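Local coordinates for protein cyclohexadienyl dehydratase (PDB 5JOS) that probably catalyses the dehydration of prephenate and arogenate in phenylalanine biosynthesis, on the scaffold of a periplasmic solute-binding protein, at residues G110-V115 and A197-K202; V134-N139 and K153-T158. One frame throughout, in Å; residues are numbered along the deposited sequence.

Contact 1: residues G110-V115 and A197-K202; sequences GKTPLV and AVLVDK
Pro113 meets the 197-202 segment with both its carbonyl and its ring. Its O accepts an almost straight bond from Val198 N (3.0 Å, 168° at the hydrogen), and the same oxygen takes a longer CA-H...O contact from Ala197. The ring is closely packed: CD lies 3.1 Å from Val198 O and 3.8 Å from Val200 CG2, while CG reaches the CB of Val198. Replacing Pro113 with alanine would remove CG and CD and is likely to open a gap between Val200 CG2 and Val198 O. Val115 CG2 adds an apolar contact to Val198 CG2 at 3.9 Å. One bridge, the antiparallel non-hydrogen-bonded pair Leu114-Ala197, marks where strand 195-197 runs along strand 111-116 as an outermost strand of the five-stranded sheet in this lobe of the solute-binding fold; Ala197 CB and Leu114 share the face covered by helix 182-190. Beyond it the backbones part, and one water, held by Lys111 O, Thr112 OG1 and Val200 N, bridges them. Thr112 OG1, also hydrogen-bonded to Thr182, donates to this water at 2.7 Å. The more open side lies at the partly exposed Leu199, whose CD2 reaches Thr112 OG1 at 3.7 Å.

Contact 2: residues V134-N139 and K153-T158; sequences VRVAVN and KKAKIT
Val136 O receives the N-H of Thr158 at 2.8 Å, nearly straight at the hydrogen (169°), and a CA-H...O contact from Ile157 CA at 3.4 Å. The amide of the same valine gives an equally short bond to Lys156 O, though here the donor is tilted 34° from the carbonyl plane. Lys156 N to Val134 O (3.0 Å) and Val138 N to Thr158 O (3.1 Å) extend the parallel pairing of strands 135-138 and 156-159, which Tyr160 carries further; helix 143-151 joins the strands as a beta-alpha-beta unit. On the face bearing Val136 and Ile157 the packing is apolar. Val136 CG2, anti to its own carbonyl carbon (chi1 173°), touches Ala155 CB at 3.7 Å, and its CB faces Ile157 CG1; Ala148 of the helix packs on Ile157 and Val138. The other face carries the charged pair Arg135 and Lys156, side by side in the same direction, Lys156 NZ coming within 4.0 Å of Arg135 CG as the lysine chain bends near its end. The guanidinium turns to Asp176 in a salt bridge, and Arg135 NE stays 5.7 Å from Lys156 NZ. Asp176 is therefore likely to offset the arginine's charge, easing the repulsion between two cations.

Overall arrangement
Contacts 1 and 2 belong to one mixed sheet, in the order 156-159, 135-138, 177-181, 111-116, 195-197. Contact 2 joins the first two strands; contact 1 joins strand 111-116 to the end of strand 195-197 and the loop after it. Strand 177-181 lies between them; their centres are 15 Å apart and their nearest atoms about 7 Å, without touching. Along the chain, contact 2 is nested inside the loop closed by contact 1. Val177 packs against Pro113 and Val115 on one side and Val134 on the other. Lying toward opposite edges of the sheet, the contacts tie the beta-alpha-beta unit to strand 195-197, which begins at the sodium site (Ala189, His192, Leu195), within one lobe of the solute-binding fold.

Contact 1: residues G110-V115 and A197-K202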
loop_
_atom_site.group_PDB
_atom_site.type_symbol
_atom_site.label_atom_id
_atom_site.label_comp_id
_atom_site.label_asym_id
_atom_site.label_seq_id
_atom_site.Cartn_x
_atom_site.Cartn_y
_atom_site.Cartn_z
ATOM N N GLY A 110 -3.900 6.686 -3.241
ATOM C CA GLY A 110 -4.639 7.092 -4.417
ATOM C C GLY A 110 -3.898 8.184 -5.109
ATOM O O GLY A 110 -3.044 7.901 -5.909
ATOM N N LYS A 111 -4.240 9.423 -4.783
ATOM C CA LYS A 111 -3.455 10.572 -5.116
ATOM C C LYS A 111 -2.669 11.034 -3.902
ATOM O O LYS A 111 -3.170 10.987 -2.806
ATOM C CB LYS A 111 -4.372 11.697 -5.562
ATOM C CG LYS A 111 -5.312 11.367 -6.739
ATOM C CD LYS A 111 -4.577 10.920 -7.970
ATOM C CE LYS A 111 -5.474 10.693 -9.190
ATOM N NZ LYS A 111 -4.546 10.068 -10.243
ATOM N N THR A 112 -1.462 11.528 -4.161
ATOM C CA THR A 112 -0.563 11.975 -3.122
ATOM C C THR A 112 0.097 13.279 -3.675
ATOM O O THR A 112 0.627 13.301 -4.808
ATOM C CB THR A 112 0.535 10.922 -2.851
ATOM O OG1 THR A 112 -0.061 9.743 -2.285
ATOM C CG2 THR A 112 1.558 11.380 -1.810
ATOM N N PRO A 113 0.013 14.370 -2.920
ATOM C CA PRO A 113 0.843 15.506 -3.332
ATOM C C PRO A 113 2.345 15.270 -3.212
ATOM O O PRO A 113 2.902 14.719 -2.212
ATOM C CB PRO A 113 0.452 16.593 -2.362
ATOM C CG PRO A 113 0.055 15.866 -1.119
ATOM C CD PRO A 113 -0.439 14.513 -1.519
ATOM N N LEU A 114 3.008 15.813 -4.173
ATOM C CA LEU A 114 4.461 15.857 -4.152
ATOM C C LEU A 114 4.933 17.286 -4.117
ATOM O O LEU A 114 4.501 18.109 -4.940
ATOM C CB LEU A 114 4.889 15.226 -5.440
ATOM C CG LEU A 114 6.384 15.229 -5.780
ATOM C CD1 LEU A 114 7.025 14.188 -4.943
ATOM C CD2 LEU A 114 6.545 14.911 -7.273
ATOM N N VAL A 115 5.787 17.608 -3.160
ATOM C CA VAL A 115 6.082 19.006 -2.829
ATOM C C VAL A 115 7.567 19.130 -2.593
ATOM O O VAL A 115 8.275 18.104 -2.533
ATOM C CB VAL A 115 5.337 19.443 -1.605
ATOM C CG1 VAL A 115 3.822 19.283 -1.828
ATOM C CG2 VAL A 115 5.810 18.694 -0.338
ATOM N N ALA A 197 7.077 13.497 -0.562
ATOM C CA ALA A 197 5.676 13.062 -0.842
ATOM C C ALA A 197 4.955 13.163 0.457
ATOM O O ALA A 197 5.463 12.692 1.438
ATOM C CB ALA A 197 5.615 11.599 -1.286
ATOM N N VAL A 198 3.770 13.718 0.504
ATOM C CA VAL A 198 3.040 13.808 1.787
ATOM C C VAL A 198 1.774 12.959 1.741
ATOM O O VAL A 198 0.939 13.207 0.921
ATOM C CB VAL A 198 2.653 15.268 2.063
ATOM C CG1 VAL A 198 2.048 15.388 3.457
ATOM C CG2 VAL A 198 3.885 16.151 1.959
ATOM N N LEU A 199 1.629 11.928 2.566
ATOM C CA LEU A 199 0.425 11.071 2.494
ATOM C C LEU A 199 -0.720 11.823 3.210
ATOM O O LEU A 199 -0.534 12.347 4.252
ATOM C CB LEU A 199 0.574 9.673 3.076
ATOM C CG LEU A 199 1.569 8.655 2.473
ATOM C CD1 LEU A 199 1.456 7.385 3.322
ATOM C CD2 LEU A 199 1.279 8.444 0.961
ATOM N N VAL A 200 -1.825 11.967 2.525
ATOM C CA VAL A 200 -2.975 12.673 3.027
ATOM C C VAL A 200 -4.122 11.661 2.887
ATOM O O VAL A 200 -4.124 10.863 1.929
ATOM C CB VAL A 200 -3.269 13.877 2.102
ATOM C CG1 VAL A 200 -4.439 14.690 2.652
ATOM C CG2 VAL A 200 -2.053 14.770 1.946
ATOM N N ASP A 201 -5.119 11.735 3.746
ATOM C CA ASP A 201 -6.303 10.834 3.707
ATOM C C ASP A 201 -7.354 11.348 2.722
ATOM O O ASP A 201 -7.011 11.993 1.755
ATOM C CB ASP A 201 -6.820 10.648 5.124
ATOM C CG ASP A 201 -5.739 10.143 6.036
ATOM O OD1 ASP A 201 -4.946 9.330 5.544
ATOM O OD2 ASP A 201 -5.636 10.551 7.207
ATOM N N LYS A 202 -8.614 11.092 2.931
ATOM C CA LYS A 202 -9.622 11.475 1.943
ATOM C C LYS A 202 -9.532 12.982 1.807
ATOM O O LYS A 202 -9.170 13.657 2.726
ATOM C CB LYS A 202 -11.017 11.157 2.446
ATOM C CG LYS A 202 -11.225 9.718 2.916
ATOM C CD LYS A 202 -11.081 8.733 1.755
ATOM C CE LYS A 202 -11.936 7.476 1.948
ATOM N NZ LYS A 202 -12.249 6.888 0.609
HETATM O O HOH W 1 -1.698 10.410 -0.179
#

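Contact 2: residues V134-N139 and K153-T158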
loop_
_atom_site.group_PDB
_atom_site.type_symbol
_atom_site.label_atom_id
_atom_site.label_comp_id
_atom_site.label_asym_id
_atom_site.label_seq_id
_atom_site.Cartn_x
_atom_site.Cartn_y
_atom_site.Cartn_z
ATOM N N VAL A 134 -1.206 28.820 -4.112
ATOM C CA VAL A 134 -0.526 27.504 -4.274
ATOM C C VAL A 134 -0.552 27.155 -5.755
ATOM O O VAL A 134 -1.625 27.149 -6.348
ATOM C CB VAL A 134 -1.188 26.409 -3.410
ATOM C CG1 VAL A 134 -0.480 25.063 -3.648
ATOM C CG2 VAL A 134 -1.149 26.816 -1.926
ATOM N N ARG A 135 0.626 26.911 -6.355
ATOM C CA ARG A 135 0.701 26.532 -7.751
ATOM C C ARG A 135 0.678 25.007 -7.905
ATOM O O ARG A 135 1.639 24.287 -7.533
ATOM C CB ARG A 135 1.929 27.158 -8.443
ATOM C CG ARG A 135 1.826 28.684 -8.574
ATOM C CD ARG A 135 3.190 29.314 -8.854
ATOM N NE ARG A 135 4.136 28.780 -7.854
ATOM C CZ ARG A 135 5.471 28.861 -7.904
ATOM N NH1 ARG A 135 6.069 29.476 -8.897
ATOM N NH2 ARG A 135 6.221 28.318 -6.952
ATOM N N VAL A 136 -0.438 24.532 -8.444
ATOM C CA VAL A 136 -0.705 23.144 -8.622
ATOM C C VAL A 136 -0.469 22.718 -10.020
ATOM O O VAL A 136 -0.886 23.390 -10.947
ATOM C CB VAL A 136 -2.165 22.831 -8.283
ATOM C CG1 VAL A 136 -2.531 21.396 -8.618
ATOM C CG2 VAL A 136 -2.379 23.023 -6.796
ATOM N N ALA A 137 0.252 21.615 -10.137
ATOM C CA ALA A 137 0.682 21.110 -11.439
ATOM C C ALA A 137 0.071 19.797 -11.736
ATOM O O ALA A 137 0.116 18.915 -10.898
ATOM C CB ALA A 137 2.183 20.973 -11.505
ATOM N N VAL A 138 -0.532 19.660 -12.929
ATOM C CA VAL A 138 -1.048 18.374 -13.311
ATOM C C VAL A 138 -0.843 18.152 -14.798
ATOM O O VAL A 138 -0.702 19.123 -15.578
ATOM C CB VAL A 138 -2.541 18.249 -13.039
ATOM C CG1 VAL A 138 -2.856 18.431 -11.572
ATOM C CG2 VAL A 138 -3.292 19.268 -13.863
ATOM N N ASN A 139 -0.891 16.880 -15.208
ATOM C CA ASN A 139 -0.973 16.546 -16.625
ATOM C C ASN A 139 -2.411 16.633 -17.084
ATOM O O ASN A 139 -3.317 16.549 -16.283
ATOM C CB ASN A 139 -0.404 15.143 -16.892
ATOM C CG ASN A 139 -1.136 14.068 -16.097
ATOM O OD1 ASN A 139 -1.301 14.170 -14.879
ATOM N ND2 ASN A 139 -1.646 13.112 -16.774
ATOM N N LYS A 153 -10.021 23.874 -6.137
ATOM C CA LYS A 153 -10.533 24.987 -6.928
ATOM C C LYS A 153 -9.943 26.335 -6.530
ATOM O O LYS A 153 -9.957 27.230 -7.330
ATOM C CB LYS A 153 -12.040 25.105 -6.770
ATOM C CG LYS A 153 -12.767 23.933 -7.398
ATOM C CD LYS A 153 -14.271 24.190 -7.438
ATOM C CE LYS A 153 -14.996 23.313 -8.464
ATOM N NZ LYS A 153 -15.438 22.006 -7.895
ATOM N N LYS A 154 -9.454 26.505 -5.308
ATOM C CA LYS A 154 -8.906 27.816 -4.928
ATOM C C LYS A 154 -7.456 28.024 -5.318
ATOM O O LYS A 154 -6.949 29.129 -5.237
ATOM C CB LYS A 154 -9.024 28.007 -3.443
ATOM C CG LYS A 154 -10.471 27.963 -2.981
ATOM C CD LYS A 154 -10.515 27.672 -1.507
ATOM C CE LYS A 154 -11.922 27.346 -1.101
ATOM N NZ LYS A 154 -12.088 27.994 0.204
ATOM N N ALA A 155 -6.807 26.944 -5.734
ATOM C CA ALA A 155 -5.422 26.964 -6.130
ATOM C C ALA A 155 -5.286 27.363 -7.610
ATOM O O ALA A 155 -6.236 27.335 -8.355
ATOM C CB ALA A 155 -4.835 25.594 -5.927
ATOM N N LYS A 156 -4.071 27.717 -7.984
ATOM C CA LYS A 156 -3.747 28.068 -9.321
ATOM C C LYS A 156 -3.221 26.809 -10.028
ATOM O O LYS A 156 -2.065 26.376 -9.852
ATOM C CB LYS A 156 -2.658 29.124 -9.280
ATOM C CG LYS A 156 -2.376 29.768 -10.628
ATOM C CD LYS A 156 -1.340 30.913 -10.536
ATOM C CE LYS A 156 -1.610 31.962 -9.437
ATOM N NZ LYS A 156 -0.786 31.723 -8.209
ATOM N N ILE A 157 -4.056 26.260 -10.856
ATOM C CA ILE A 157 -3.813 25.001 -11.459
ATOM C C ILE A 157 -3.220 25.281 -12.838
ATOM O O ILE A 157 -3.857 25.951 -13.601
ATOM C CB ILE A 157 -5.146 24.307 -11.700
ATOM C CG1 ILE A 157 -5.758 23.929 -10.353
ATOM C CG2 ILE A 157 -4.949 23.064 -12.579
ATOM C CD1 ILE A 157 -7.089 23.210 -10.425
ATOM N N THR A 158 -2.080 24.707 -13.152
ATOM C CA THR A 158 -1.560 24.715 -14.525
ATOM C C THR A 158 -1.526 23.279 -15.099
ATOM O O THR A 158 -1.076 22.361 -14.416
ATOM C CB THR A 158 -0.134 25.226 -14.532
ATOM O OG1 THR A 158 -0.084 26.558 -14.011
ATOM C CG2 THR A 158 0.419 25.260 -15.928
#